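Local atomic coordinates of endo-n-acetyl-beta-d-glucosaminidase (Hypocrea jecorina, PDB entry 4AC1), a protein that hydrolyses N-linked glycans as a family 18 endo-beta-N-acetylglucosaminidase and is held responsible for deglycosylating the fungus's own secreted cellulases. Residues D112-N116 with F117-G121; D136-I139 with A140-A144. All coordinates share one frame; numbering follows the deposited sequence. Where two conformers were deposited one is given.

Both contacts are local, three to five residues along the chain, and both belong to the outer helical layer of the family 18 beta/alpha barrel. Contact 1 ends helix 100-116 and leads the chain into strand 121-125; contact 2 lies within helix 132-146, which joins that strand to strand 151-154. Each is partly buried: Ala113, Ile114 and Leu119 in contact 1, Leu138, Ile139 and Leu142 in contact 2. They meet where Ile114 CD1 packs 3.9 Å from Leu142 CD2, so the two neighbouring helices share an apolar seam. Their chemistry differs with position: contact 1 keeps its last helical bonds, then closes with a Schellman motif and a water, whereas contact 2 stays regularly helical and its arginines bond to outside partners.

Contact 1 of 2, residues D112-N116 with F117-G121; sequences DAIVN and FQLEG
Ile114 and Leu119 form the buried side of this turn, with Ile114 CG2 lying 4.3 Å from Leu119 CB. Branched aliphatic residues suit the place because Ile114 also meets Leu142 and Phe146 of helix 132-146, while Leu119 reaches Trp65. The backbone draws closer: Phe117 N donates to Ala113 O at 2.9 Å, and Leu119 N to Ile114 O at 3.1 Å, in the carbonyl plane. A water gives one hydrogen to Ile114 O and the other to Leu119 O, at 2.9 and 2.8 Å. This is a Schellman motif, with Gln118 as the C-prime residue at positive phi (57°), and it ends helix 100-116 before strand 121-125. Its second bond, Gln118 N to Val115 O, is 3.2 Å long and comes from above the carbonyl plane. On the solvent side Val115, Asn116 and the extended Gln118 side chain are exposed. Phe117, partly exposed, has CG anti to the carbonyl carbon (chi1 -62°). This brings CD2 to 4.4 Å from Ala113 CB, with Asn116 O over one ring face, and the ring also meets Trp65 and touches Pro56. Replacing Phe117 by a serine would probably leave Trp65 and Pro56 without their aromatic neighbour and open a gap beside Ala113.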
loop_
_atom_site.group_PDB
_atom_site.type_symbol
_atom_site.label_atom_id
_atom_site.label_comp_id
_atom_site.label_asym_id
_atom_site.label_seq_id
_atom_site.Cartn_x
_atom_site.Cartn_y
_atom_site.Cartn_z
ATOM N N ASP A 112 7.880 17.374 -0.426
ATOM C CA ASP A 112 8.627 17.711 -1.641
ATOM C C ASP A 112 8.722 16.545 -2.615
ATOM O O ASP A 112 8.662 16.748 -3.817
ATOM C CB ASP A 112 10.039 18.217 -1.314
ATOM C CG ASP A 112 10.054 19.609 -0.704
ATOM O OD1 ASP A 112 9.007 20.283 -0.694
ATOM O OD2 ASP A 112 11.140 20.020 -0.243
ATOM N N ALA A 113 8.893 15.335 -2.098
ATOM C CA ALA A 113 8.986 14.158 -2.958
ATOM C C ALA A 113 7.639 13.892 -3.629
ATOM O O ALA A 113 7.577 13.593 -4.829
ATOM C CB ALA A 113 9.445 12.958 -2.162
ATOM N N ILE A 114 6.553 14.021 -2.869
ATOM C CA ILE A 114 5.231 13.865 -3.439
ATOM C C ILE A 114 5.003 14.840 -4.613
ATOM O O ILE A 114 4.471 14.453 -5.667
ATOM C CB ILE A 114 4.149 14.038 -2.356
ATOM C CG1 ILE A 114 4.202 12.863 -1.370
ATOM C CG2 ILE A 114 2.778 14.171 -2.994
ATOM C CD1 ILE A 114 3.532 13.146 -0.044
ATOM N N VAL A 115 5.394 16.100 -4.428
ATOM C CA VAL A 115 5.245 17.118 -5.476
ATOM C C VAL A 115 6.176 16.805 -6.649
ATOM O O VAL A 115 5.728 16.790 -7.809
ATOM C CB VAL A 115 5.538 18.536 -4.932
ATOM C CG1 VAL A 115 5.642 19.553 -6.063
ATOM C CG2 VAL A 115 4.463 18.947 -3.946
ATOM N N ASN A 116 7.449 16.549 -6.355
ATOM C CA ASN A 116 8.453 16.388 -7.410
ATOM C C ASN A 116 8.213 15.172 -8.296
ATOM O O ASN A 116 8.525 15.198 -9.494
ATOM C CB ASN A 116 9.868 16.352 -6.832
ATOM C CG ASN A 116 10.310 17.694 -6.264
ATOM O OD1 ASN A 116 9.856 18.753 -6.697
ATOM N ND2 ASN A 116 11.204 17.648 -5.289
ATOM N N PHE A 117 7.658 14.109 -7.718
ATOM C CA PHE A 117 7.460 12.859 -8.458
ATOM C C PHE A 117 6.009 12.661 -8.849
ATOM O O PHE A 117 5.633 11.630 -9.403
ATOM C CB PHE A 117 8.135 11.700 -7.720
ATOM C CG PHE A 117 9.609 11.909 -7.628
ATOM C CD1 PHE A 117 10.421 11.684 -8.736
ATOM C CD2 PHE A 117 10.168 12.492 -6.501
ATOM C CE1 PHE A 117 11.781 11.966 -8.695
ATOM C CE2 PHE A 117 11.535 12.772 -6.452
ATOM C CZ PHE A 117 12.335 12.507 -7.557
ATOM N N GLN A 118 5.220 13.704 -8.600
ATOM C CA GLN A 118 3.851 13.822 -9.087
ATOM C C GLN A 118 2.977 12.647 -8.636
ATOM O O GLN A 118 2.166 12.102 -9.395
ATOM C CB GLN A 118 3.835 14.057 -10.609
ATOM C CG GLN A 118 4.571 15.350 -10.996
ATOM C CD GLN A 118 4.627 15.628 -12.488
ATOM O OE1 GLN A 118 4.643 14.722 -13.312
ATOM N NE2 GLN A 118 4.692 16.905 -12.838
ATOM N N LEU A 119 3.130 12.298 -7.363
ATOM C CA LEU A 119 2.366 11.204 -6.776
ATOM C C LEU A 119 0.956 11.638 -6.444
ATOM O O LEU A 119 0.721 12.796 -6.090
ATOM C CB LEU A 119 3.056 10.697 -5.514
ATOM C CG LEU A 119 4.476 10.161 -5.716
ATOM C CD1 LEU A 119 5.069 9.764 -4.374
ATOM C CD2 LEU A 119 4.519 8.979 -6.690
ATOM N N GLU A 120 0.023 10.707 -6.551
ATOM C CA GLU A 120 -1.387 11.004 -6.343
ATOM C C GLU A 120 -1.876 10.551 -4.979
ATOM O O GLU A 120 -3.040 10.719 -4.639
ATOM C CB GLU A 120 -2.212 10.369 -7.457
ATOM C CG GLU A 120 -1.736 10.869 -8.814
ATOM C CD GLU A 120 -2.581 10.432 -9.971
ATOM O OE1 GLU A 120 -2.561 9.232 -10.327
ATOM O OE2 GLU A 120 -3.250 11.305 -10.558
ATOM N N GLY A 121 -0.967 9.982 -4.201
ATOM C CA GLY A 121 -1.287 9.532 -2.863
ATOM C C GLY A 121 -0.055 9.006 -2.180
ATOM O O GLY A 121 0.999 8.838 -2.789
HETATM O O HOH W 1 1.774 15.349 -6.455
#

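Contact 2 of 2, residues D136-I139 with A140-A144; sequences DRLI and ARLRA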
loop_
_atom_site.group_PDB
_atom_site.type_symbol
_atom_site.label_atom_id
_atom_site.label_comp_id
_atom_site.label_asym_id
_atom_site.label_seq_id
_atom_site.Cartn_x
_atom_site.Cartn_y
_atom_site.Cartn_z
ATOM N N ASP A 136 -1.258 10.826 13.909
ATOM C CA ASP A 136 -2.385 11.736 13.726
ATOM C C ASP A 136 -1.937 13.035 13.039
ATOM O O ASP A 136 -2.594 13.522 12.111
ATOM C CB ASP A 136 -3.069 12.057 15.063
ATOM C CG ASP A 136 -3.798 10.861 15.695
ATOM O OD1 ASP A 136 -3.767 9.712 15.192
ATOM O OD2 ASP A 136 -4.420 11.083 16.760
ATOM N N ARG A 137 -0.821 13.599 13.509
ATOM C CA ARG A 137 -0.261 14.808 12.927
ATOM C C ARG A 137 0.118 14.586 11.472
ATOM O O ARG A 137 -0.184 15.412 10.623
ATOM C CB ARG A 137 0.961 15.271 13.722
ATOM C CG ARG A 137 1.723 16.424 13.067
ATOM C CD ARG A 137 2.889 16.918 13.897
ATOM N NE ARG A 137 3.912 15.899 14.112
ATOM C CZ ARG A 137 4.993 16.071 14.868
ATOM N NH1 ARG A 137 5.179 17.225 15.497
ATOM N NH2 ARG A 137 5.876 15.090 15.010
ATOM N N LEU A 138 0.791 13.479 11.181
ATOM C CA LEU A 138 1.259 13.246 9.825
ATOM C C LEU A 138 0.111 13.204 8.825
ATOM O O LEU A 138 0.176 13.817 7.764
ATOM C CB LEU A 138 2.067 11.954 9.776
ATOM C CG LEU A 138 2.670 11.530 8.437
ATOM C CD1 LEU A 138 3.543 12.636 7.812
ATOM C CD2 LEU A 138 3.457 10.241 8.632
ATOM N N ILE A 139 -0.935 12.456 9.167
ATOM C CA ILE A 139 -2.103 12.325 8.304
ATOM C C ILE A 139 -2.831 13.658 8.171
ATOM O O ILE A 139 -3.175 14.063 7.067
ATOM C CB ILE A 139 -3.050 11.238 8.842
ATOM C CG1 ILE A 139 -2.350 9.883 8.738
ATOM C CG2 ILE A 139 -4.415 11.249 8.108
ATOM C CD1 ILE A 139 -3.072 8.766 9.367
ATOM N N ALA A 140 -3.073 14.337 9.295
ATOM C CA ALA A 140 -3.758 15.623 9.245
ATOM C C ALA A 140 -3.003 16.674 8.429
ATOM O O ALA A 140 -3.606 17.451 7.689
ATOM C CB ALA A 140 -4.048 16.143 10.663
ATOM N N ARG A 141 -1.682 16.684 8.569
ATOM C CA ARG A 141 -0.831 17.619 7.851
ATOM C C ARG A 141 -0.808 17.316 6.351
ATOM O O ARG A 141 -0.914 18.240 5.534
ATOM C CB ARG A 141 0.592 17.636 8.425
ATOM C CG ARG A 141 1.561 18.549 7.694
ATOM C CD ARG A 141 1.165 20.017 7.718
ATOM N NE ARG A 141 2.210 20.802 7.069
ATOM C CZ ARG A 141 3.335 21.179 7.670
ATOM N NH1 ARG A 141 3.540 20.873 8.946
ATOM N NH2 ARG A 141 4.251 21.865 6.998
ATOM N N LEU A 142 -0.691 16.032 5.995
ATOM C CA LEU A 142 -0.778 15.631 4.580
ATOM C C LEU A 142 -2.107 16.058 3.978
ATOM O O LEU A 142 -2.150 16.610 2.875
ATOM C CB LEU A 142 -0.592 14.121 4.436
ATOM C CG LEU A 142 0.848 13.603 4.493
ATOM C CD1 LEU A 142 0.839 12.092 4.652
ATOM C CD2 LEU A 142 1.637 14.009 3.245
ATOM N N ARG A 143 -3.196 15.808 4.708
ATOM C CA ARG A 143 -4.539 16.173 4.267
ATOM C C ARG A 143 -4.654 17.695 4.094
ATOM O O ARG A 143 -5.251 18.187 3.130
ATOM C CB ARG A 143 -5.567 15.632 5.273
ATOM C CG ARG A 143 -7.020 15.644 4.828
ATOM C CD ARG A 143 -7.203 15.079 3.426
ATOM N NE ARG A 143 -7.154 13.614 3.355
ATOM C CZ ARG A 143 -7.013 12.962 2.207
ATOM N NH1 ARG A 143 -6.893 13.653 1.084
ATOM N NH2 ARG A 143 -6.980 11.639 2.176
ATOM N N ALA A 144 -4.088 18.433 5.040
ATOM C CA ALA A 144 -4.097 19.892 4.987
ATOM C C ALA A 144 -3.344 20.425 3.769
ATOM O O ALA A 144 -3.848 21.296 3.063
ATOM C CB ALA A 144 -3.528 20.496 6.290
#
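Arg141 N gives the shortest hydrogen bond of this helical stretch, 2.8 Å to Arg137 O. Ala140 N to Asp136 O and Arg143 N to Ile139 O repeat the same i to i+4 pattern, which marks regular alpha-helix. Leu142 N reaches Leu138 O at 3.0 Å, and Leu142 CG also sits 3.3 Å from that oxygen. One turn apart, Leu138 and Leu142 lie side by side and point the same way, their CD1 atoms 4.2 Å apart. Leu138 carries CG anti to its own nitrogen (chi1 -179°), whereas in Leu142 CG is anti to the carbonyl carbon; from these different starts the two methyls meet. Leucines suit this face because both touch Tyr107 of helix 100-116, while Ile139 packs on Leu154 of strand 151-154 and Leu175 of helix 172-179, as befits the helix of a beta-alpha-beta crossover. The three arginines find polar partners outside 136-144. Arg137 bonds to Ser97 O and forms a cation-pi contact with Phe103, Arg141 makes salt bridges to Glu104 and Asp145, and Arg143, in the conformer given, pairs with Asp184 and bonds to Phe150 O. Apolar packing thus joins carbonyl bonds and salt bridges, the latter probably offsetting arginine charge.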